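Local coordinates for protein fasciclin-1 (Drosophila melanogaster, PDB 1O70) that serves as a neural cell adhesion molecule and is represented here by its third and fourth FAS1 domains, at residues 111-116 against 122-127; 86-91 against 136-141; 245-250 against 255-260. All blocks are in the same frame, centred on the assembly; numbering follows the deposited sequence.

Contact 1. Residues 111-116 against 122-127. With NAG (2-acetamido-2-deoxy-beta-D-glucopyranose), chain B; NAG (2-acetamido-2-deoxy-beta-D-glucopyranose), chain C.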
loop_
_atom_site.group_PDB
_atom_site.type_symbol
_atom_site.label_atom_id
_atom_site.label_comp_id
_atom_site.label_asym_id
_atom_site.label_seq_id
_atom_site.Cartn_x
_atom_site.Cartn_y
_atom_site.Cartn_z
ATOM N N LEU A 111 7.033 -5.102 -1.132
ATOM C CA LEU A 111 7.119 -4.443 0.163
ATOM C C LEU A 111 8.249 -3.439 0.108
ATOM O O LEU A 111 8.943 -3.322 -0.901
ATOM C CB LEU A 111 7.469 -5.454 1.256
ATOM C CG LEU A 111 6.863 -6.852 1.190
ATOM C CD1 LEU A 111 7.483 -7.751 2.260
ATOM C CD2 LEU A 111 5.354 -6.735 1.371
ATOM N N TYR A 112 8.431 -2.710 1.197
ATOM C CA TYR A 112 9.535 -1.774 1.296
ATOM C C TYR A 112 9.639 -1.459 2.772
ATOM O O TYR A 112 8.666 -1.622 3.511
ATOM C CB TYR A 112 9.326 -0.528 0.413
ATOM C CG TYR A 112 8.175 0.360 0.764
ATOM C CD1 TYR A 112 8.315 1.377 1.717
ATOM C CD2 TYR A 112 6.937 0.186 0.149
ATOM C CE1 TYR A 112 7.253 2.197 2.049
ATOM C CE2 TYR A 112 5.868 0.988 0.466
ATOM C CZ TYR A 112 6.029 1.997 1.418
ATOM O OH TYR A 112 4.979 2.832 1.730
ATOM N N PHE A 113 10.826 -1.057 3.206
ATOM C CA PHE A 113 11.054 -0.787 4.613
ATOM C C PHE A 113 11.439 0.650 4.902
ATOM O O PHE A 113 11.803 1.417 4.009
ATOM C CB PHE A 113 12.173 -1.693 5.151
ATOM C CG PHE A 113 11.962 -3.159 4.896
ATOM C CD1 PHE A 113 12.127 -3.686 3.624
ATOM C CD2 PHE A 113 11.588 -4.011 5.928
ATOM C CE1 PHE A 113 11.924 -5.040 3.381
ATOM C CE2 PHE A 113 11.381 -5.368 5.693
ATOM C CZ PHE A 113 11.550 -5.879 4.414
ATOM N N ASN A 114 11.357 0.996 6.177
ATOM C CA ASN A 114 11.751 2.305 6.650
ATOM C C ASN A 114 12.603 2.044 7.880
ATOM O O ASN A 114 12.184 1.314 8.783
ATOM C CB ASN A 114 10.547 3.150 7.043
ATOM C CG ASN A 114 10.958 4.513 7.561
ATOM O OD1 ASN A 114 11.652 5.260 6.873
ATOM N ND2 ASN A 114 10.538 4.842 8.777
ATOM N N VAL A 115 13.797 2.632 7.911
ATOM C CA VAL A 115 14.716 2.458 9.030
ATOM C C VAL A 115 15.004 3.767 9.752
ATOM O O VAL A 115 15.345 4.766 9.119
ATOM C CB VAL A 115 16.065 1.868 8.562
ATOM C CG1 VAL A 115 17.020 1.769 9.744
ATOM C CG2 VAL A 115 15.853 0.491 7.932
ATOM N N ARG A 116 14.862 3.751 11.076
ATOM C CA ARG A 116 15.125 4.919 11.918
ATOM C C ARG A 116 16.133 4.575 13.012
ATOM O O ARG A 116 16.145 3.453 13.518
ATOM C CB ARG A 116 13.851 5.391 12.607
ATOM C CG ARG A 116 12.774 5.932 11.713
ATOM C CD ARG A 116 11.475 5.963 12.506
ATOM N NE ARG A 116 11.673 6.592 13.811
ATOM C CZ ARG A 116 10.804 6.520 14.813
ATOM N NH1 ARG A 116 9.673 5.839 14.662
ATOM N NH2 ARG A 116 11.060 7.139 15.961
ATOM N N THR A 122 17.458 1.304 16.903
ATOM C CA THR A 122 16.954 1.090 15.565
ATOM C C THR A 122 15.495 0.663 15.542
ATOM O O THR A 122 15.063 -0.187 16.326
ATOM C CB THR A 122 17.772 0.017 14.829
ATOM O OG1 THR A 122 19.156 0.385 14.834
ATOM C CG2 THR A 122 17.289 -0.122 13.392
ATOM N N VAL A 123 14.735 1.282 14.649
ATOM C CA VAL A 123 13.335 0.949 14.485
ATOM C C VAL A 123 13.120 0.650 13.017
ATOM O O VAL A 123 13.340 1.501 12.147
ATOM C CB VAL A 123 12.406 2.094 14.920
ATOM C CG1 VAL A 123 10.985 1.839 14.403
ATOM C CG2 VAL A 123 12.381 2.173 16.440
ATOM N N ILE A 124 12.712 -0.579 12.748
ATOM C CA ILE A 124 12.467 -1.009 11.382
ATOM C C ILE A 124 11.004 -1.340 11.190
ATOM O O ILE A 124 10.424 -2.116 11.952
ATOM C CB ILE A 124 13.274 -2.260 11.044
ATOM C CG1 ILE A 124 14.753 -2.001 11.338
ATOM C CG2 ILE A 124 13.072 -2.632 9.579
ATOM C CD1 ILE A 124 15.557 -3.271 11.561
ATOM N N THR A 125 10.404 -0.728 10.179
ATOM C CA THR A 125 9.012 -0.993 9.862
ATOM C C THR A 125 8.931 -1.411 8.400
ATOM O O THR A 125 9.832 -1.124 7.606
ATOM C CB THR A 125 8.110 0.251 10.096
ATOM O OG1 THR A 125 8.604 1.377 9.345
ATOM C CG2 THR A 125 8.045 0.590 11.592
ATOM N N VAL A 126 7.861 -2.116 8.053
ATOM C CA VAL A 126 7.651 -2.585 6.691
ATOM C C VAL A 126 6.226 -2.257 6.267
ATOM O O VAL A 126 5.304 -2.275 7.093
ATOM C CB VAL A 126 7.846 -4.120 6.583
ATOM C CG1 VAL A 126 6.906 -4.846 7.540
ATOM C CG2 VAL A 126 7.583 -4.580 5.153
ATOM N N GLU A 127 6.046 -1.953 4.986
ATOM C CA GLU A 127 4.724 -1.634 4.463
ATOM C C GLU A 127 4.382 -2.608 3.351
ATOM O O GLU A 127 5.107 -2.719 2.367
ATOM C CB GLU A 127 4.667 -0.202 3.907
ATOM C CG GLU A 127 3.373 0.084 3.129
ATOM C CD GLU A 127 2.148 0.190 4.028
ATOM O OE1 GLU A 127 1.025 -0.030 3.532
ATOM O OE2 GLU A 127 2.305 0.513 5.227
HETATM C C1 NAG B . 4.862 2.753 9.419
HETATM C C2 NAG B . 5.841 3.530 8.542
HETATM C C3 NAG B . 6.767 4.349 9.447
HETATM C C4 NAG B . 5.953 5.250 10.395
HETATM C C5 NAG B . 4.909 4.394 11.141
HETATM C C6 NAG B . 3.972 5.184 12.027
HETATM C C7 NAG B . 6.561 2.641 6.423
HETATM C C8 NAG B . 7.459 1.674 5.663
HETATM N N2 NAG B . 6.629 2.612 7.750
HETATM O O3 NAG B . 7.670 5.112 8.664
HETATM O O4 NAG B . 6.842 5.850 11.359
HETATM O O5 NAG B . 4.092 3.663 10.207
HETATM O O6 NAG B . 3.376 6.252 11.306
HETATM O O7 NAG B . 5.814 3.399 5.813
HETATM C C1 NAG C . 7.242 7.149 11.132
HETATM C C2 NAG C . 7.657 7.773 12.449
HETATM C C3 NAG C . 8.070 9.224 12.204
HETATM C C4 NAG C . 9.190 9.245 11.144
HETATM C C5 NAG C . 8.791 8.469 9.877
HETATM C C6 NAG C . 9.990 8.301 8.952
HETATM C C7 NAG C . 6.670 7.009 14.508
HETATM C C8 NAG C . 6.181 7.659 15.795
HETATM N N2 NAG C . 6.555 7.717 13.389
HETATM O O3 NAG C . 8.510 9.795 13.417
HETATM O O4 NAG C . 9.543 10.580 10.796
HETATM O O5 NAG C . 8.342 7.138 10.213
HETATM O O6 NAG C . 11.084 7.714 9.652
HETATM O O7 NAG C . 7.148 5.877 14.531
HETATM O O HOH W 1 10.711 2.736 10.479
#
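With CG set between its backbone N and carbonyl carbon (chi1 64°), Tyr112 swings its ring alongside Glu127, whose CG runs anti to the backbone N (chi1 170°). Glu127 CB therefore lies over one ring face, a CH-pi contact 4.0 Å from the Tyr112 centroid, while Glu127 CG reaches Tyr112 OH at 3.5 Å. With an alanine in place of Tyr112, the methylenes of Glu127 would probably lose the ring they rest on, and the carboxylate, salt-bridged through OE1 to Arg290 of the fourth FAS1 domain, might drift from its partner. Both strands belong to an antiparallel beta hairpin, 110-116 and 123-128, in the mixed sheet of the third FAS1 domain. Asn114 pairs with Thr125 and Arg116 with Val123 through reciprocal backbone bonds. On the side carrying Phe113, Val126 CG2 lies over one face of the Phe113 ring, 4.2 Å from its centroid, another CH-pi contact. The side of the sheet carrying Tyr112, Asn114 and Thr125 meets the glycan attached to Asn132. Its first NAG (chain B) donates from N2 to Thr125 OG1 at 2.8 Å, and Asn114 ND2 donates to O6 of the second (chain C) at 3.1 Å, nearly straight at 168°.

Contact 2. Residues 86-91 against 136-141; sequences LNVDKI and IQADVA
Val88 offers its backbone N-H to Asp139, and OD2 takes it on the syn lone pair: Val88 N to Asp139 OD2 is 2.9 Å, nearly straight at 166°. The Asp139 carboxylate gets there because CG lies anti to the carbonyl carbon, beside the backbone N (chi1 -65°), which brings the end of the side chain closer to the helix than its root. This is the tight half of the contact. The two side chains meet at about a right angle, with Val88 CG2 resting against the carboxylate, 3.5 Å from Asp139 OD2. The same methyl reaches one residue further back along the strand, to Ala138 CB at 3.7 Å, so a single valine branch touches both partners.

The other half is looser and open to solvent. Here a water stands between the segments, giving a proton to Asp139 OD1 at 2.7 Å and accepting one from Asp89 N at 2.9 Å. One carboxylate thus serves two successive backbone N-H groups of the helix, the first directly and the second through water. The Asp89 side chain stays apart, its OD2 5.8 Å from Asp139 OD1; that like charge may offset part of the help that the start of a helix would be expected to give a negative group. Behind the contact, Ala138 and Asp139 both touch His148 of strand 145-150, and His148 NE2 is hydrogen-bonded to Leu86 O.

Along the strand, Ile136 and Gln137 both face Ile149 in a classic beta bulge, where the chain turns a corner before reaching Asp139. Asn87 holds the N-cap position, and Asp139 adds an acidic group from a distant strand: a carboxylate at a helix N terminus, tying helix 88-94 to strand 131-141 within the third FAS1 domain.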
loop_
_atom_site.group_PDB
_atom_site.type_symbol
_atom_site.label_atom_id
_atom_site.label_comp_id
_atom_site.label_asym_id
_atom_site.label_seq_id
_atom_site.Cartn_x
_atom_site.Cartn_y
_atom_site.Cartn_z
ATOM N N LEU A 86 17.922 -10.610 2.829
ATOM C CA LEU A 86 17.857 -9.271 3.396
ATOM C C LEU A 86 17.916 -9.133 4.906
ATOM O O LEU A 86 16.977 -9.514 5.607
ATOM C CB LEU A 86 16.583 -8.567 2.927
ATOM C CG LEU A 86 16.463 -8.081 1.489
ATOM C CD1 LEU A 86 15.124 -7.361 1.305
ATOM C CD2 LEU A 86 17.612 -7.136 1.178
ATOM N N ASN A 87 19.009 -8.560 5.404
ATOM C CA ASN A 87 19.143 -8.314 6.837
ATOM C C ASN A 87 19.082 -6.804 7.036
ATOM O O ASN A 87 19.136 -6.046 6.065
ATOM C CB ASN A 87 20.468 -8.871 7.368
ATOM C CG ASN A 87 21.683 -8.282 6.662
ATOM O OD1 ASN A 87 22.816 -8.589 7.002
ATOM N ND2 ASN A 87 21.444 -7.438 5.671
ATOM N N VAL A 88 18.986 -6.367 8.286
ATOM C CA VAL A 88 18.915 -4.940 8.576
ATOM C C VAL A 88 19.918 -4.097 7.790
ATOM O O VAL A 88 19.535 -3.104 7.172
ATOM C CB VAL A 88 19.120 -4.660 10.067
ATOM C CG1 VAL A 88 19.121 -3.169 10.316
ATOM C CG2 VAL A 88 18.016 -5.330 10.866
ATOM N N ASP A 89 21.190 -4.488 7.803
ATOM C CA ASP A 89 22.203 -3.727 7.089
ATOM C C ASP A 89 21.887 -3.563 5.613
ATOM O O ASP A 89 21.954 -2.455 5.081
ATOM C CB ASP A 89 23.593 -4.371 7.236
ATOM C CG ASP A 89 24.144 -4.265 8.648
ATOM O OD1 ASP A 89 23.805 -3.281 9.355
ATOM O OD2 ASP A 89 24.936 -5.159 9.046
ATOM N N LYS A 90 21.550 -4.665 4.951
ATOM C CA LYS A 90 21.241 -4.621 3.526
ATOM C C LYS A 90 20.017 -3.726 3.263
ATOM O O LYS A 90 19.990 -2.983 2.283
ATOM C CB LYS A 90 20.999 -6.041 2.993
ATOM C CG LYS A 90 20.843 -6.130 1.476
ATOM C CD LYS A 90 22.137 -5.779 0.761
ATOM C CE LYS A 90 21.941 -5.628 -0.744
ATOM N NZ LYS A 90 23.233 -5.239 -1.405
ATOM N N ILE A 91 19.023 -3.787 4.147
ATOM C CA ILE A 91 17.828 -2.974 4.001
ATOM C C ILE A 91 18.207 -1.496 4.096
ATOM O O ILE A 91 17.765 -0.684 3.278
ATOM C CB ILE A 91 16.771 -3.327 5.086
ATOM C CG1 ILE A 91 16.344 -4.786 4.939
ATOM C CG2 ILE A 91 15.537 -2.448 4.935
ATOM C CD1 ILE A 91 15.445 -5.272 6.042
ATOM N N ILE A 136 9.885 -6.586 15.359
ATOM C CA ILE A 136 10.140 -6.677 16.788
ATOM C C ILE A 136 11.298 -7.612 17.093
ATOM O O ILE A 136 11.585 -7.884 18.252
ATOM C CB ILE A 136 8.907 -7.181 17.553
ATOM C CG1 ILE A 136 8.525 -8.579 17.069
ATOM C CG2 ILE A 136 7.736 -6.216 17.353
ATOM C CD1 ILE A 136 7.370 -9.180 17.853
ATOM N N GLN A 137 11.955 -8.106 16.050
ATOM C CA GLN A 137 13.091 -9.009 16.198
ATOM C C GLN A 137 13.673 -9.190 14.813
ATOM O O GLN A 137 12.974 -9.585 13.882
ATOM C CB GLN A 137 12.634 -10.350 16.769
ATOM C CG GLN A 137 13.659 -11.465 16.637
ATOM C CD GLN A 137 13.979 -12.134 17.962
ATOM O OE1 GLN A 137 14.344 -13.314 17.999
ATOM N NE2 GLN A 137 13.861 -11.381 19.059
ATOM N N ALA A 138 14.960 -8.910 14.677
ATOM C CA ALA A 138 15.578 -8.992 13.368
ATOM C C ALA A 138 16.802 -9.884 13.250
ATOM O O ALA A 138 17.270 -10.474 14.220
ATOM C CB ALA A 138 15.935 -7.576 12.902
ATOM N N ASP A 139 17.299 -9.973 12.022
ATOM C CA ASP A 139 18.504 -10.722 11.716
ATOM C C ASP A 139 18.582 -12.125 12.302
ATOM O O ASP A 139 19.609 -12.510 12.852
ATOM C CB ASP A 139 19.723 -9.907 12.170
ATOM C CG ASP A 139 19.885 -8.613 11.390
ATOM O OD1 ASP A 139 20.618 -7.715 11.877
ATOM O OD2 ASP A 139 19.285 -8.503 10.290
ATOM N N VAL A 140 17.507 -12.890 12.204
ATOM C CA VAL A 140 17.547 -14.259 12.694
ATOM C C VAL A 140 18.144 -15.049 11.520
ATOM O O VAL A 140 17.509 -15.198 10.467
ATOM C CB VAL A 140 16.117 -14.777 13.050
ATOM C CG1 VAL A 140 16.155 -16.264 13.392
ATOM C CG2 VAL A 140 15.556 -13.989 14.235
ATOM N N ALA A 141 19.370 -15.539 11.692
ATOM C CA ALA A 141 20.059 -16.262 10.621
ATOM C C ALA A 141 19.335 -17.474 10.063
ATOM O O ALA A 141 18.597 -18.167 10.769
ATOM C CB ALA A 141 21.450 -16.666 11.073
HETATM O O HOH W 2 21.811 -6.493 9.827
#

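Contact 3. Residues 245-250 against 255-260; sequences KDLVKF and GSVILP
Leu247 O, a carbonyl of helix 244-253, has Val257 CG2 lying against it at 3.3 Å, while Ser251 OG, shared weakly with Val248 O, also comes near the same oxygen in a weak hydrogen bond. The contact is a helix packed against one face of a sheet, beside its outermost strand 257-260: only a short turn separates the helix from this strand of the mixed sheet in the fourth FAS1 domain. The axes of the helical and strand segments come within 8.9 Å, and the chain directions differ by 128°.

Apart from that carbonyl, the meeting is aliphatic. Val257 points toward the helix: CG1, anti to the backbone N (chi1 -178°), goes to the Leu247 side chain, and CG2, besides lying by Leu247 O, fits against Phe250 CB at 3.8 Å. The far end of the Phe250 side chain leads away from the strand, and the side chain also touches Lys240, so its CB is what meets the strand. Two residues on, Leu259 comes from the same side of the strand as Val257, and both are held in the sheet by backbone bonds to strand 265-273. Tyr242 touches Leu247 and Leu259 alike. Leu247 crosses both strand residues at about a right angle, and a single one of its methyls, CD2, meets both, 4.1 Å from Val257 CG1 and 4.1 Å from Leu259 CD1.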
loop_
_atom_site.group_PDB
_atom_site.type_symbol
_atom_site.label_atom_id
_atom_site.label_comp_id
_atom_site.label_asym_id
_atom_site.label_seq_id
_atom_site.Cartn_x
_atom_site.Cartn_y
_atom_site.Cartn_z
ATOM N N LYS A 245 -5.865 -4.311 -10.767
ATOM C CA LYS A 245 -6.077 -5.383 -11.739
ATOM C C LYS A 245 -7.498 -5.332 -12.289
ATOM O O LYS A 245 -7.761 -5.827 -13.384
ATOM C CB LYS A 245 -5.823 -6.746 -11.092
ATOM C CG LYS A 245 -5.348 -7.813 -12.052
ATOM C CD LYS A 245 -4.988 -9.079 -11.305
ATOM C CE LYS A 245 -4.495 -10.162 -12.255
ATOM N NZ LYS A 245 -4.293 -11.473 -11.562
ATOM N N ASP A 246 -8.418 -4.740 -11.530
ATOM C CA ASP A 246 -9.796 -4.618 -11.998
ATOM C C ASP A 246 -9.852 -3.520 -13.048
ATOM O O ASP A 246 -10.413 -3.708 -14.122
ATOM C CB ASP A 246 -10.762 -4.247 -10.863
ATOM C CG ASP A 246 -10.939 -5.359 -9.842
ATOM O OD1 ASP A 246 -10.740 -6.547 -10.187
ATOM O OD2 ASP A 246 -11.309 -5.041 -8.692
ATOM N N LEU A 247 -9.258 -2.376 -12.731
ATOM C CA LEU A 247 -9.257 -1.244 -13.647
ATOM C C LEU A 247 -8.649 -1.636 -14.992
ATOM O O LEU A 247 -9.104 -1.184 -16.042
ATOM C CB LEU A 247 -8.478 -0.079 -13.034
ATOM C CG LEU A 247 -8.923 0.288 -11.616
ATOM C CD1 LEU A 247 -8.053 1.407 -11.082
ATOM C CD2 LEU A 247 -10.393 0.701 -11.621
ATOM N N VAL A 248 -7.624 -2.482 -14.952
ATOM C CA VAL A 248 -6.963 -2.939 -16.171
ATOM C C VAL A 248 -7.932 -3.776 -17.007
ATOM O O VAL A 248 -8.091 -3.541 -18.206
ATOM C CB VAL A 248 -5.703 -3.788 -15.849
ATOM C CG1 VAL A 248 -5.141 -4.400 -17.121
ATOM C CG2 VAL A 248 -4.653 -2.917 -15.189
ATOM N N LYS A 249 -8.585 -4.740 -16.364
ATOM C CA LYS A 249 -9.538 -5.608 -17.046
ATOM C C LYS A 249 -10.705 -4.806 -17.622
ATOM O O LYS A 249 -11.147 -5.064 -18.742
ATOM C CB LYS A 249 -10.066 -6.671 -16.083
ATOM C CG LYS A 249 -11.069 -7.629 -16.689
ATOM C CD LYS A 249 -11.545 -8.633 -15.650
ATOM C CE LYS A 249 -12.526 -9.631 -16.249
ATOM N NZ LYS A 249 -13.071 -10.569 -15.224
ATOM N N PHE A 250 -11.205 -3.840 -16.859
ATOM C CA PHE A 250 -12.304 -3.015 -17.331
ATOM C C PHE A 250 -11.863 -2.212 -18.545
ATOM O O PHE A 250 -12.467 -2.311 -19.602
ATOM C CB PHE A 250 -12.779 -2.043 -16.244
ATOM C CG PHE A 250 -13.637 -2.671 -15.177
ATOM C CD1 PHE A 250 -13.216 -3.813 -14.501
ATOM C CD2 PHE A 250 -14.853 -2.089 -14.818
ATOM C CE1 PHE A 250 -13.988 -4.366 -13.479
ATOM C CE2 PHE A 250 -15.632 -2.633 -13.798
ATOM C CZ PHE A 250 -15.198 -3.773 -13.129
ATOM N N GLY A 255 -13.789 0.280 -23.420
ATOM C CA GLY A 255 -12.858 1.310 -23.847
ATOM C C GLY A 255 -12.002 1.777 -22.684
ATOM O O GLY A 255 -10.829 1.414 -22.563
ATOM N N SER A 256 -12.598 2.594 -21.823
ATOM C CA SER A 256 -11.912 3.116 -20.650
ATOM C C SER A 256 -12.679 2.690 -19.398
ATOM O O SER A 256 -13.555 1.830 -19.464
ATOM C CB SER A 256 -11.823 4.647 -20.727
ATOM O OG SER A 256 -13.105 5.258 -20.707
ATOM N N VAL A 257 -12.349 3.297 -18.261
ATOM C CA VAL A 257 -12.998 2.981 -16.996
ATOM C C VAL A 257 -13.752 4.197 -16.479
ATOM O O VAL A 257 -13.281 5.329 -16.587
ATOM C CB VAL A 257 -11.966 2.552 -15.939
ATOM C CG1 VAL A 257 -12.666 2.184 -14.642
ATOM C CG2 VAL A 257 -11.154 1.378 -16.461
ATOM N N ILE A 258 -14.932 3.958 -15.921
ATOM C CA ILE A 258 -15.741 5.042 -15.390
ATOM C C ILE A 258 -16.181 4.705 -13.981
ATOM O O ILE A 258 -16.935 3.758 -13.763
ATOM C CB ILE A 258 -16.993 5.270 -16.237
ATOM C CG1 ILE A 258 -16.613 5.323 -17.713
ATOM C CG2 ILE A 258 -17.668 6.567 -15.819
ATOM C CD1 ILE A 258 -17.801 5.376 -18.643
ATOM N N LEU A 259 -15.719 5.493 -13.024
ATOM C CA LEU A 259 -16.070 5.252 -11.641
ATOM C C LEU A 259 -16.823 6.430 -11.057
ATOM O O LEU A 259 -16.548 7.587 -11.393
ATOM C CB LEU A 259 -14.808 4.992 -10.816
ATOM C CG LEU A 259 -13.870 3.862 -11.246
ATOM C CD1 LEU A 259 -12.738 3.777 -10.245
ATOM C CD2 LEU A 259 -14.617 2.534 -11.320
ATOM N N PRO A 260 -17.800 6.149 -10.179
ATOM C CA PRO A 260 -18.594 7.203 -9.543
ATOM C C PRO A 260 -17.747 7.930 -8.516
ATOM O O PRO A 260 -17.061 7.285 -7.731
ATOM C CB PRO A 260 -19.724 6.433 -8.859
ATOM C CG PRO A 260 -19.783 5.128 -9.597
ATOM C CD PRO A 260 -18.343 4.817 -9.861
#

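Contacts 1 and 2 share the third FAS1 domain, whereas contact 3 belongs to the fourth. Along the chain, contact 1 is nested inside the loop that contact 2 closes, and contact 3 follows both. The first two have centres about 11 Å apart and touch: Ile124 CD1 packs 3.3 Å from Val88 CG2, and Phe113 and Val115 meet Ile91, so helix 88-94 lies on one face of the hairpin, while neighbouring strands 123-128 and 131-141 join them in one sheet. Contact 3 lies on the opposite side of the chain's centre, its centre about 33 Å from contact 1 and 40 Å from contact 2. The two sheets have the same strand order, as expected of repeated FAS1 modules.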